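Local atomic coordinates of MaoC-like dehydratase (Phytophthora Capsici, PDB entry 3KH8), a protein that probably catalyses the reversible hydration of 2-enoyl thioesters, as a hot dog-fold lyase related to the hydratase 2 of peroxisomal multifunctional enzymes. Residues Thr51-Tyr62 with Tyr87-Gln98; Thr142-Ile150 with Met161-Asp169. All blocks are in the same frame, centred on the assembly; numbering follows the deposited sequence.

Both interactions fall within the hydratase 2 N-terminal region of the chain and follow one another in sequence, interaction 1 closing before interaction 2 opens. Their centres lie about 15 Å apart. Interaction 1 joins strand 48-54 and the start of helix 56-65 to the turn and short helix of 87-98; interaction 2 is a beta hairpin of strands 141-154 and 158-169. Strands 48-54 and 141-154 are neighbours in the same antiparallel sheet, where Ala52 O lies 2.7 Å from Leu143 N, a probable hydrogen bond. Leu91 also packs on Phe167, so the short helix 91-94 rests on the sheet, and strand 48-54 ties the two contacts into one unit of the hot dog domain.

Interaction 1 of 2, residues Thr51-Tyr62 with Tyr87-Gln98; sequences TATYNQRDLLMY and YPVCLPFKGQSQ
Lys94 reaches across to the end of strand 48-54, where its NZ donates to Thr53 O at 2.7 Å. The side chain runs extended from CG, anti to the backbone N (chi1 -165°), and bends only at its last torsion, which brings the ammonium between three acceptors: Thr53 O, Ser97 O of its own segment, and Asp58 OD2 in a 3.4 Å salt bridge. Asp58 is itself shared. Its OD2 also accepts from Asn55 N at 2.8 Å, on the anti side of the carboxylate, while Asn55 OD1 takes Asp58 N almost end-on; together they form a capping box at the start of helix 56-65. Asp58 OD1 pairs with Arg57 of the second subunit.

Beside this, Thr53 N donates to Gly95 O at 3.0 Å from above the carbonyl plane; Gly95, the first residue past the helix and of positive phi, stands in the type II' turn Lys94-Ser97. Gln96 NE2 gives a nearly straight bond (165°) to Thr53 OG1, which lies in its amide plane and is also bonded to Thr142.

The apolar part of the contact centres on Tyr87, which forms an aromatic cluster with Tyr62, edge-to-face with centroids 5.2 Å apart, and with Tyr54, offset edge-to-face. Leu59 CD2 sits over the face of the Tyr87 ring, a CH-pi contact, 4.1 Å from that centroid. Cys90 SG approaches Tyr62 obliquely. Tyr54 OH bonds to Asp137 O.

The two carbonyls solvate the Lys94 ammonium and Asp58 probably balances part of its charge, while the same carboxylate links the helix cap to the dimer interface.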
loop_
_atom_site.group_PDB
_atom_site.type_symbol
_atom_site.label_atom_id
_atom_site.label_comp_id
_atom_site.label_asym_id
_atom_site.label_seq_id
_atom_site.Cartn_x
_atom_site.Cartn_y
_atom_site.Cartn_z
ATOM N N THR A 51 13.453 -18.931 -4.737
ATOM C CA THR A 51 12.336 -19.064 -3.821
ATOM C C THR A 51 11.592 -17.739 -3.728
ATOM O O THR A 51 12.205 -16.671 -3.713
ATOM C CB THR A 51 12.820 -19.511 -2.424
ATOM O OG1 THR A 51 13.626 -20.685 -2.568
ATOM C CG2 THR A 51 11.650 -19.834 -1.517
ATOM N N ALA A 52 10.267 -17.821 -3.687
ATOM C CA ALA A 52 9.427 -16.641 -3.508
ATOM C C ALA A 52 8.484 -16.857 -2.336
ATOM O O ALA A 52 7.918 -17.941 -2.164
ATOM C CB ALA A 52 8.649 -16.333 -4.779
ATOM N N THR A 53 8.328 -15.815 -1.528
ATOM C CA THR A 53 7.491 -15.869 -0.338
ATOM C C THR A 53 6.633 -14.612 -0.269
ATOM O O THR A 53 7.111 -13.509 -0.531
ATOM C CB THR A 53 8.364 -16.015 0.937
ATOM O OG1 THR A 53 9.076 -17.258 0.878
ATOM C CG2 THR A 53 7.518 -15.989 2.209
ATOM N N TYR A 54 5.358 -14.802 0.054
ATOM C CA TYR A 54 4.418 -13.704 0.256
ATOM C C TYR A 54 3.632 -13.990 1.530
ATOM O O TYR A 54 3.408 -15.155 1.875
ATOM C CB TYR A 54 3.450 -13.591 -0.937
ATOM C CG TYR A 54 2.524 -14.785 -1.069
ATOM C CD1 TYR A 54 1.234 -14.762 -0.530
ATOM C CD2 TYR A 54 2.949 -15.949 -1.708
ATOM C CE1 TYR A 54 0.395 -15.862 -0.633
ATOM C CE2 TYR A 54 2.117 -17.052 -1.815
ATOM C CZ TYR A 54 0.848 -17.006 -1.275
ATOM O OH TYR A 54 0.031 -18.108 -1.381
ATOM N N ASN A 55 3.220 -12.936 2.228
ATOM C CA ASN A 55 2.260 -13.092 3.321
ATOM C C ASN A 55 0.919 -12.438 2.980
ATOM O O ASN A 55 0.772 -11.856 1.901
ATOM C CB ASN A 55 2.835 -12.629 4.679
ATOM C CG ASN A 55 3.222 -11.150 4.714
ATOM O OD1 ASN A 55 2.621 -10.307 4.049
ATOM N ND2 ASN A 55 4.230 -10.833 5.524
ATOM N N GLN A 56 -0.058 -12.560 3.879
ATOM C CA GLN A 56 -1.374 -11.953 3.679
ATOM C C GLN A 56 -1.290 -10.459 3.404
ATOM O O GLN A 56 -1.975 -9.945 2.519
ATOM C CB GLN A 56 -2.261 -12.161 4.901
ATOM C CG GLN A 56 -2.940 -13.491 4.953
ATOM C CD GLN A 56 -4.203 -13.449 5.776
ATOM O OE1 GLN A 56 -4.275 -12.744 6.787
ATOM N NE2 GLN A 56 -5.211 -14.194 5.344
ATOM N N ARG A 57 -0.461 -9.768 4.178
ATOM C CA ARG A 57 -0.293 -8.324 4.035
ATOM C C ARG A 57 0.187 -7.945 2.626
ATOM O O ARG A 57 -0.272 -6.950 2.069
ATOM C CB ARG A 57 0.655 -7.794 5.113
ATOM C CG ARG A 57 0.879 -6.292 5.107
ATOM C CD ARG A 57 1.691 -5.899 6.321
ATOM N NE ARG A 57 2.018 -4.479 6.358
ATOM C CZ ARG A 57 3.253 -3.997 6.264
ATOM N NH1 ARG A 57 4.284 -4.827 6.125
ATOM N NH2 ARG A 57 3.468 -2.689 6.321
ATOM N N ASP A 58 1.087 -8.746 2.050
ATOM C CA ASP A 58 1.527 -8.535 0.664
ATOM C C ASP A 58 0.355 -8.601 -0.318
ATOM O O ASP A 58 0.315 -7.844 -1.285
ATOM C CB ASP A 58 2.602 -9.553 0.253
ATOM C CG ASP A 58 3.869 -9.446 1.090
ATOM O OD1 ASP A 58 4.343 -8.314 1.341
ATOM O OD2 ASP A 58 4.396 -10.509 1.489
ATOM N N LEU A 59 -0.580 -9.518 -0.070
ATOM C CA LEU A 59 -1.768 -9.665 -0.915
ATOM C C LEU A 59 -2.666 -8.429 -0.852
ATOM O O LEU A 59 -3.149 -7.951 -1.885
ATOM C CB LEU A 59 -2.565 -10.921 -0.530
ATOM C CG LEU A 59 -1.890 -12.296 -0.652
ATOM C CD1 LEU A 59 -2.849 -13.402 -0.211
ATOM C CD2 LEU A 59 -1.397 -12.561 -2.062
ATOM N N LEU A 60 -2.872 -7.914 0.361
ATOM C CA LEU A 60 -3.631 -6.680 0.571
ATOM C C LEU A 60 -2.959 -5.479 -0.092
ATOM O O LEU A 60 -3.628 -4.667 -0.733
ATOM C CB LEU A 60 -3.841 -6.416 2.071
ATOM C CG LEU A 60 -4.563 -7.497 2.893
ATOM C CD1 LEU A 60 -4.637 -7.130 4.373
ATOM C CD2 LEU A 60 -5.963 -7.750 2.359
ATOM N N MET A 61 -1.638 -5.380 0.058
ATOM C CA MET A 61 -0.858 -4.287 -0.529
ATOM C C MET A 61 -0.934 -4.286 -2.054
ATOM O O MET A 61 -0.983 -3.225 -2.682
ATOM C CB MET A 61 0.605 -4.374 -0.086
ATOM C CG MET A 61 0.825 -4.159 1.419
ATOM S SD MET A 61 2.559 -4.321 1.911
ATOM C CE MET A 61 3.344 -3.251 0.708
ATOM N N TYR A 62 -0.927 -5.481 -2.638
ATOM C CA TYR A 62 -1.098 -5.642 -4.081
ATOM C C TYR A 62 -2.498 -5.229 -4.537
ATOM O O TYR A 62 -2.641 -4.492 -5.515
ATOM C CB TYR A 62 -0.804 -7.085 -4.513
ATOM C CG TYR A 62 -1.050 -7.317 -5.993
ATOM C CD1 TYR A 62 -0.185 -6.784 -6.954
ATOM C CD2 TYR A 62 -2.157 -8.048 -6.433
ATOM C CE1 TYR A 62 -0.408 -6.982 -8.320
ATOM C CE2 TYR A 62 -2.392 -8.252 -7.806
ATOM C CZ TYR A 62 -1.511 -7.712 -8.736
ATOM O OH TYR A 62 -1.722 -7.899 -10.087
ATOM N N TYR A 87 -1.614 -11.752 -9.007
ATOM C CA TYR A 87 -0.495 -11.490 -8.087
ATOM C C TYR A 87 0.840 -12.203 -8.401
ATOM O O TYR A 87 1.897 -11.593 -8.241
ATOM C CB TYR A 87 -0.896 -11.674 -6.607
ATOM C CG TYR A 87 0.262 -11.427 -5.660
ATOM C CD1 TYR A 87 0.789 -10.148 -5.498
ATOM C CD2 TYR A 87 0.849 -12.474 -4.952
ATOM C CE1 TYR A 87 1.871 -9.912 -4.639
ATOM C CE2 TYR A 87 1.930 -12.251 -4.095
ATOM C CZ TYR A 87 2.429 -10.970 -3.945
ATOM O OH TYR A 87 3.491 -10.741 -3.106
ATOM N N PRO A 88 0.810 -13.477 -8.859
ATOM C CA PRO A 88 2.085 -14.143 -9.177
ATOM C C PRO A 88 3.081 -13.352 -10.050
ATOM O O PRO A 88 4.283 -13.569 -9.922
ATOM C CB PRO A 88 1.634 -15.424 -9.879
ATOM C CG PRO A 88 0.362 -15.755 -9.208
ATOM C CD PRO A 88 -0.316 -14.430 -8.947
ATOM N N VAL A 89 2.605 -12.432 -10.897
ATOM C CA VAL A 89 3.508 -11.596 -11.710
ATOM C C VAL A 89 4.492 -10.768 -10.879
ATOM O O VAL A 89 5.539 -10.356 -11.381
ATOM C CB VAL A 89 2.763 -10.639 -12.698
ATOM C CG1 VAL A 89 1.849 -11.424 -13.613
ATOM C CG2 VAL A 89 1.994 -9.530 -11.961
ATOM N N CYS A 90 4.140 -10.515 -9.619
ATOM C CA CYS A 90 4.990 -9.734 -8.724
ATOM C C CYS A 90 6.111 -10.554 -8.101
ATOM O O CYS A 90 7.128 -9.999 -7.699
ATOM C CB CYS A 90 4.147 -9.095 -7.613
ATOM S SG CYS A 90 3.055 -7.812 -8.223
ATOM N N LEU A 91 5.920 -11.869 -8.025
ATOM C CA LEU A 91 6.844 -12.747 -7.288
ATOM C C LEU A 91 8.291 -12.790 -7.815
ATOM O O LEU A 91 9.225 -12.864 -7.009
ATOM C CB LEU A 91 6.256 -14.154 -7.115
ATOM C CG LEU A 91 4.992 -14.266 -6.252
ATOM C CD1 LEU A 91 4.352 -15.639 -6.398
ATOM C CD2 LEU A 91 5.272 -13.950 -4.773
ATOM N N PRO A 92 8.487 -12.731 -9.152
ATOM C CA PRO A 92 9.859 -12.624 -9.664
ATOM C C PRO A 92 10.576 -11.330 -9.267
ATOM O O PRO A 92 11.805 -11.303 -9.231
ATOM C CB PRO A 92 9.673 -12.678 -11.185
ATOM C CG PRO A 92 8.394 -13.389 -11.379
ATOM C CD PRO A 92 7.524 -12.926 -10.254
ATOM N N PHE A 93 9.822 -10.269 -8.984
ATOM C CA PHE A 93 10.408 -9.031 -8.467
ATOM C C PHE A 93 10.710 -9.173 -6.970
ATOM O O PHE A 93 11.789 -8.804 -6.495
ATOM C CB PHE A 93 9.456 -7.847 -8.663
ATOM C CG PHE A 93 9.186 -7.499 -10.102
ATOM C CD1 PHE A 93 9.962 -6.546 -10.756
ATOM C CD2 PHE A 93 8.137 -8.099 -10.795
ATOM C CE1 PHE A 93 9.708 -6.208 -12.087
ATOM C CE2 PHE A 93 7.875 -7.770 -12.131
ATOM C CZ PHE A 93 8.665 -6.825 -12.776
ATOM N N LYS A 94 9.736 -9.707 -6.244
ATOM C CA LYS A 94 9.749 -9.733 -4.782
ATOM C C LYS A 94 10.726 -10.756 -4.198
ATOM O O LYS A 94 11.392 -10.485 -3.188
ATOM C CB LYS A 94 8.335 -10.014 -4.266
ATOM C CG LYS A 94 8.138 -9.725 -2.790
ATOM C CD LYS A 94 6.857 -10.349 -2.287
ATOM C CE LYS A 94 6.649 -10.031 -0.824
ATOM N NZ LYS A 94 7.466 -10.911 0.056
ATOM N N GLY A 95 10.807 -11.925 -4.832
ATOM C CA GLY A 95 11.519 -13.064 -4.260
ATOM C C GLY A 95 11.014 -13.322 -2.849
ATOM O O GLY A 95 9.811 -13.459 -2.628
ATOM N N GLN A 96 11.935 -13.361 -1.891
ATOM C CA GLN A 96 11.584 -13.576 -0.485
ATOM C C GLN A 96 11.723 -12.305 0.360
ATOM O O GLN A 96 11.650 -12.357 1.592
ATOM C CB GLN A 96 12.437 -14.697 0.119
ATOM C CG GLN A 96 12.016 -16.103 -0.289
ATOM C CD GLN A 96 12.658 -17.171 0.582
ATOM O OE1 GLN A 96 13.874 -17.366 0.552
ATOM N NE2 GLN A 96 11.837 -17.869 1.364
ATOM N N SER A 97 11.916 -11.164 -0.297
ATOM C CA SER A 97 12.074 -9.904 0.423
ATOM C C SER A 97 10.760 -9.350 0.962
ATOM O O SER A 97 9.715 -9.447 0.315
ATOM C CB SER A 97 12.760 -8.854 -0.446
ATOM O OG SER A 97 12.877 -7.634 0.272
ATOM N N GLN A 98 10.831 -8.767 2.156
ATOM C CA GLN A 98 9.706 -8.046 2.734
ATOM C C GLN A 98 9.985 -6.540 2.728
ATOM O O GLN A 98 9.176 -5.749 3.218
ATOM C CB GLN A 98 9.423 -8.541 4.160
ATOM C CG GLN A 98 8.835 -9.961 4.246
ATOM C CD GLN A 98 7.462 -10.108 3.567
ATOM O OE1 GLN A 98 6.600 -9.231 3.662
ATOM N NE2 GLN A 98 7.259 -11.233 2.896
#

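Interaction 2 of 2, residues Thr142-Ile150 with Met161-Asp169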
loop_
_atom_site.group_PDB
_atom_site.type_symbol
_atom_site.label_atom_id
_atom_site.label_comp_id
_atom_site.label_asym_id
_atom_site.label_seq_id
_atom_site.Cartn_x
_atom_site.Cartn_y
_atom_site.Cartn_z
ATOM N N THR A 142 5.017 -20.101 0.328
ATOM C CA THR A 142 6.374 -20.112 -0.180
ATOM C C THR A 142 6.391 -20.996 -1.422
ATOM O O THR A 142 5.872 -22.110 -1.407
ATOM C CB THR A 142 7.369 -20.631 0.888
ATOM O OG1 THR A 142 7.463 -19.674 1.950
ATOM C CG2 THR A 142 8.754 -20.840 0.296
ATOM N N LEU A 143 6.980 -20.479 -2.495
ATOM C CA LEU A 143 6.976 -21.161 -3.782
ATOM C C LEU A 143 8.377 -21.280 -4.344
ATOM O O LEU A 143 9.236 -20.439 -4.075
ATOM C CB LEU A 143 6.096 -20.403 -4.783
ATOM C CG LEU A 143 4.626 -20.146 -4.439
ATOM C CD1 LEU A 143 4.051 -19.121 -5.392
ATOM C CD2 LEU A 143 3.804 -21.434 -4.476
ATOM N N THR A 144 8.601 -22.337 -5.120
ATOM C CA THR A 144 9.812 -22.472 -5.911
ATOM C C THR A 144 9.567 -21.873 -7.294
ATOM O O THR A 144 8.611 -22.241 -7.980
ATOM C CB THR A 144 10.239 -23.955 -6.046
ATOM O OG1 THR A 144 10.577 -24.471 -4.756
ATOM C CG2 THR A 144 11.450 -24.094 -6.962
ATOM N N GLY A 145 10.426 -20.938 -7.686
ATOM C CA GLY A 145 10.383 -20.358 -9.023
ATOM C C GLY A 145 11.470 -20.929 -9.912
ATOM O O GLY A 145 12.631 -21.018 -9.505
ATOM N N LYS A 146 11.086 -21.321 -11.124
ATOM C CA LYS A 146 12.032 -21.807 -12.127
ATOM C C LYS A 146 11.920 -20.950 -13.379
ATOM O O LYS A 146 10.872 -20.923 -14.032
ATOM C CB LYS A 146 11.774 -23.278 -12.466
ATOM C CG LYS A 146 12.003 -24.241 -11.315
ATOM C CD LYS A 146 11.941 -25.684 -11.789
ATOM C CE LYS A 146 11.967 -26.671 -10.621
ATOM N NZ LYS A 146 13.182 -26.541 -9.764
ATOM N N THR A 147 12.996 -20.243 -13.706
ATOM C CA THR A 147 12.980 -19.319 -14.836
ATOM C C THR A 147 13.948 -19.714 -15.951
ATOM O O THR A 147 15.069 -20.157 -15.691
ATOM C CB THR A 147 13.176 -17.842 -14.395
ATOM O OG1 THR A 147 13.480 -17.024 -15.533
ATOM C CG2 THR A 147 14.283 -17.710 -13.379
ATOM N N LYS A 148 13.485 -19.551 -17.189
ATOM C CA LYS A 148 14.240 -19.943 -18.371
ATOM C C LYS A 148 13.829 -19.111 -19.583
ATOM O O LYS A 148 12.638 -18.863 -19.800
ATOM C CB LYS A 148 14.009 -21.424 -18.671
ATOM C CG LYS A 148 15.102 -22.063 -19.504
ATOM C CD LYS A 148 14.602 -23.309 -20.213
ATOM C CE LYS A 148 15.761 -24.221 -20.622
ATOM N NZ LYS A 148 16.856 -23.495 -21.327
ATOM N N VAL A 149 14.817 -18.688 -20.369
ATOM C CA VAL A 149 14.556 -18.033 -21.653
ATOM C C VAL A 149 14.114 -19.104 -22.653
ATOM O O VAL A 149 14.848 -20.063 -22.904
ATOM C CB VAL A 149 15.797 -17.270 -22.176
ATOM C CG1 VAL A 149 15.528 -16.680 -23.562
ATOM C CG2 VAL A 149 16.201 -16.170 -21.202
ATOM N N ILE A 150 12.911 -18.942 -23.205
ATOM C CA ILE A 150 12.307 -19.962 -24.078
ATOM C C ILE A 150 12.190 -19.545 -25.551
ATOM O O ILE A 150 11.927 -20.383 -26.416
ATOM C CB ILE A 150 10.925 -20.447 -23.552
ATOM C CG1 ILE A 150 9.931 -19.279 -23.455
ATOM C CG2 ILE A 150 11.089 -21.172 -22.213
ATOM C CD1 ILE A 150 8.485 -19.701 -23.256
ATOM N N MET A 161 12.467 -11.408 -26.823
ATOM C CA MET A 161 12.947 -12.413 -25.881
ATOM C C MET A 161 11.824 -12.803 -24.922
ATOM O O MET A 161 11.262 -11.951 -24.231
ATOM C CB MET A 161 14.161 -11.898 -25.100
ATOM C CG MET A 161 14.828 -12.963 -24.232
ATOM S SD MET A 161 16.335 -12.409 -23.408
ATOM C CE MET A 161 15.678 -11.376 -22.099
ATOM N N GLU A 162 11.500 -14.091 -24.890
ATOM C CA GLU A 162 10.480 -14.601 -23.980
ATOM C C GLU A 162 11.120 -15.338 -22.810
ATOM O O GLU A 162 11.893 -16.275 -23.012
ATOM C CB GLU A 162 9.495 -15.517 -24.705
ATOM C CG GLU A 162 8.611 -14.816 -25.732
ATOM C CD GLU A 162 7.485 -15.705 -26.232
ATOM O OE1 GLU A 162 7.748 -16.880 -26.568
ATOM O OE2 GLU A 162 6.333 -15.227 -26.293
ATOM N N THR A 163 10.795 -14.896 -21.597
ATOM C CA THR A 163 11.288 -15.516 -20.365
ATOM C C THR A 163 10.130 -16.154 -19.602
ATOM O O THR A 163 9.177 -15.473 -19.200
ATOM C CB THR A 163 12.029 -14.496 -19.461
ATOM O OG1 THR A 163 13.149 -13.953 -20.169
ATOM C CG2 THR A 163 12.523 -15.153 -18.171
ATOM N N GLN A 164 10.224 -17.467 -19.418
ATOM C CA GLN A 164 9.209 -18.238 -18.728
ATOM C C GLN A 164 9.559 -18.403 -17.254
ATOM O O GLN A 164 10.717 -18.618 -16.903
ATOM C CB GLN A 164 9.059 -19.608 -19.389
ATOM C CG GLN A 164 8.043 -20.532 -18.735
ATOM C CD GLN A 164 7.935 -21.864 -19.454
ATOM O OE1 GLN A 164 7.589 -21.918 -20.630
ATOM N NE2 GLN A 164 8.234 -22.949 -18.745
ATOM N N THR A 165 8.544 -18.295 -16.404
ATOM C CA THR A 165 8.688 -18.568 -14.980
ATOM C C THR A 165 7.610 -19.550 -14.553
ATOM O O THR A 165 6.422 -19.314 -14.768
ATOM C CB THR A 165 8.597 -17.277 -14.134
ATOM O OG1 THR A 165 9.629 -16.374 -14.538
ATOM C CG2 THR A 165 8.761 -17.587 -12.646
ATOM N N GLN A 166 8.037 -20.660 -13.963
ATOM C CA GLN A 166 7.115 -21.633 -13.403
ATOM C C GLN A 166 7.194 -21.607 -11.879
ATOM O O GLN A 166 8.276 -21.750 -11.306
ATOM C CB GLN A 166 7.426 -23.035 -13.936
ATOM C CG GLN A 166 7.032 -23.251 -15.392
ATOM C CD GLN A 166 7.452 -24.611 -15.916
ATOM O OE1 GLN A 166 8.627 -24.843 -16.209
ATOM N NE2 GLN A 166 6.491 -25.519 -16.039
ATOM N N PHE A 167 6.048 -21.399 -11.233
ATOM C CA PHE A 167 5.960 -21.469 -9.778
ATOM C C PHE A 167 5.275 -22.747 -9.333
ATOM O O PHE A 167 4.272 -23.170 -9.917
ATOM C CB PHE A 167 5.234 -20.255 -9.192
ATOM C CG PHE A 167 6.046 -18.996 -9.215
ATOM C CD1 PHE A 167 7.185 -18.870 -8.417
ATOM C CD2 PHE A 167 5.677 -17.934 -10.035
ATOM C CE1 PHE A 167 7.942 -17.709 -8.439
ATOM C CE2 PHE A 167 6.426 -16.765 -10.060
ATOM C CZ PHE A 167 7.562 -16.652 -9.262
ATOM N N GLU A 168 5.832 -23.352 -8.289
ATOM C CA GLU A 168 5.334 -24.603 -7.736
ATOM C C GLU A 168 5.589 -24.667 -6.231
ATOM O O GLU A 168 6.475 -23.988 -5.712
ATOM C CB GLU A 168 6.011 -25.793 -8.432
ATOM C CG GLU A 168 7.541 -25.715 -8.445
ATOM C CD GLU A 168 8.204 -26.881 -9.156
ATOM O OE1 GLU A 168 7.609 -27.445 -10.100
ATOM O OE2 GLU A 168 9.337 -27.228 -8.773
ATOM N N ASP A 169 4.792 -25.472 -5.533
ATOM C CA ASP A 169 5.119 -25.870 -4.163
ATOM C C ASP A 169 5.252 -27.390 -4.093
ATOM O O ASP A 169 5.353 -28.050 -5.131
ATOM C CB ASP A 169 4.099 -25.326 -3.149
ATOM C CG ASP A 169 2.666 -25.737 -3.455
ATOM O OD1 ASP A 169 2.442 -26.701 -4.221
ATOM O OD2 ASP A 169 1.749 -25.084 -2.912
HETATM O O HOH W 1 10.728 -22.182 -16.426
#
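Strands 142-150 and 161-169 pair antiparallel through a ladder of backbone bonds. Thr144, Lys146 and Lys148 each exchange two, with Glu168, Gln166 and Gln164 respectively, and Ile150 N adds one to Glu162 O at 2.9 Å. Several CA atoms of the non-hydrogen-bonded residues make CA-H...O contacts to carbonyls of neighbouring pairs, such as Thr147 CA to Gln164 O at 3.1 Å. Thr147 OG1, placed anti to N (chi1 166°), makes a weak bond to the same Gln164 O.

Most of the apolar contacts lie on the face of Gly145, Val149 and Phe167. The Phe167 ring lies obliquely against the bare CA of Gly145, with CE1 3.6 Å away, and Leu143 CB meets its CD1. Val149 CG1 touches Met161 CG at 3.8 Å. This beta hairpin belongs to the curved antiparallel sheet of the hot dog fold; Phe167 and Leu143 pack against Leu91 of helix 91-94. The Ile150 side chain crosses that of Gln164 at about a right angle, its CD1 3.6 Å from Gln164 OE1.

Longer polar side chains lie on the face of Lys146 and Glu168. Glu168 lies alongside Thr144, and its OE2 comes 3.3 Å from Lys146 CE, whereas Lys146 NZ stays 4.0 Å off, beyond salt-bridge range. A water donates to Lys146 O at 2.7 Å and weakly to Gln166 OE1.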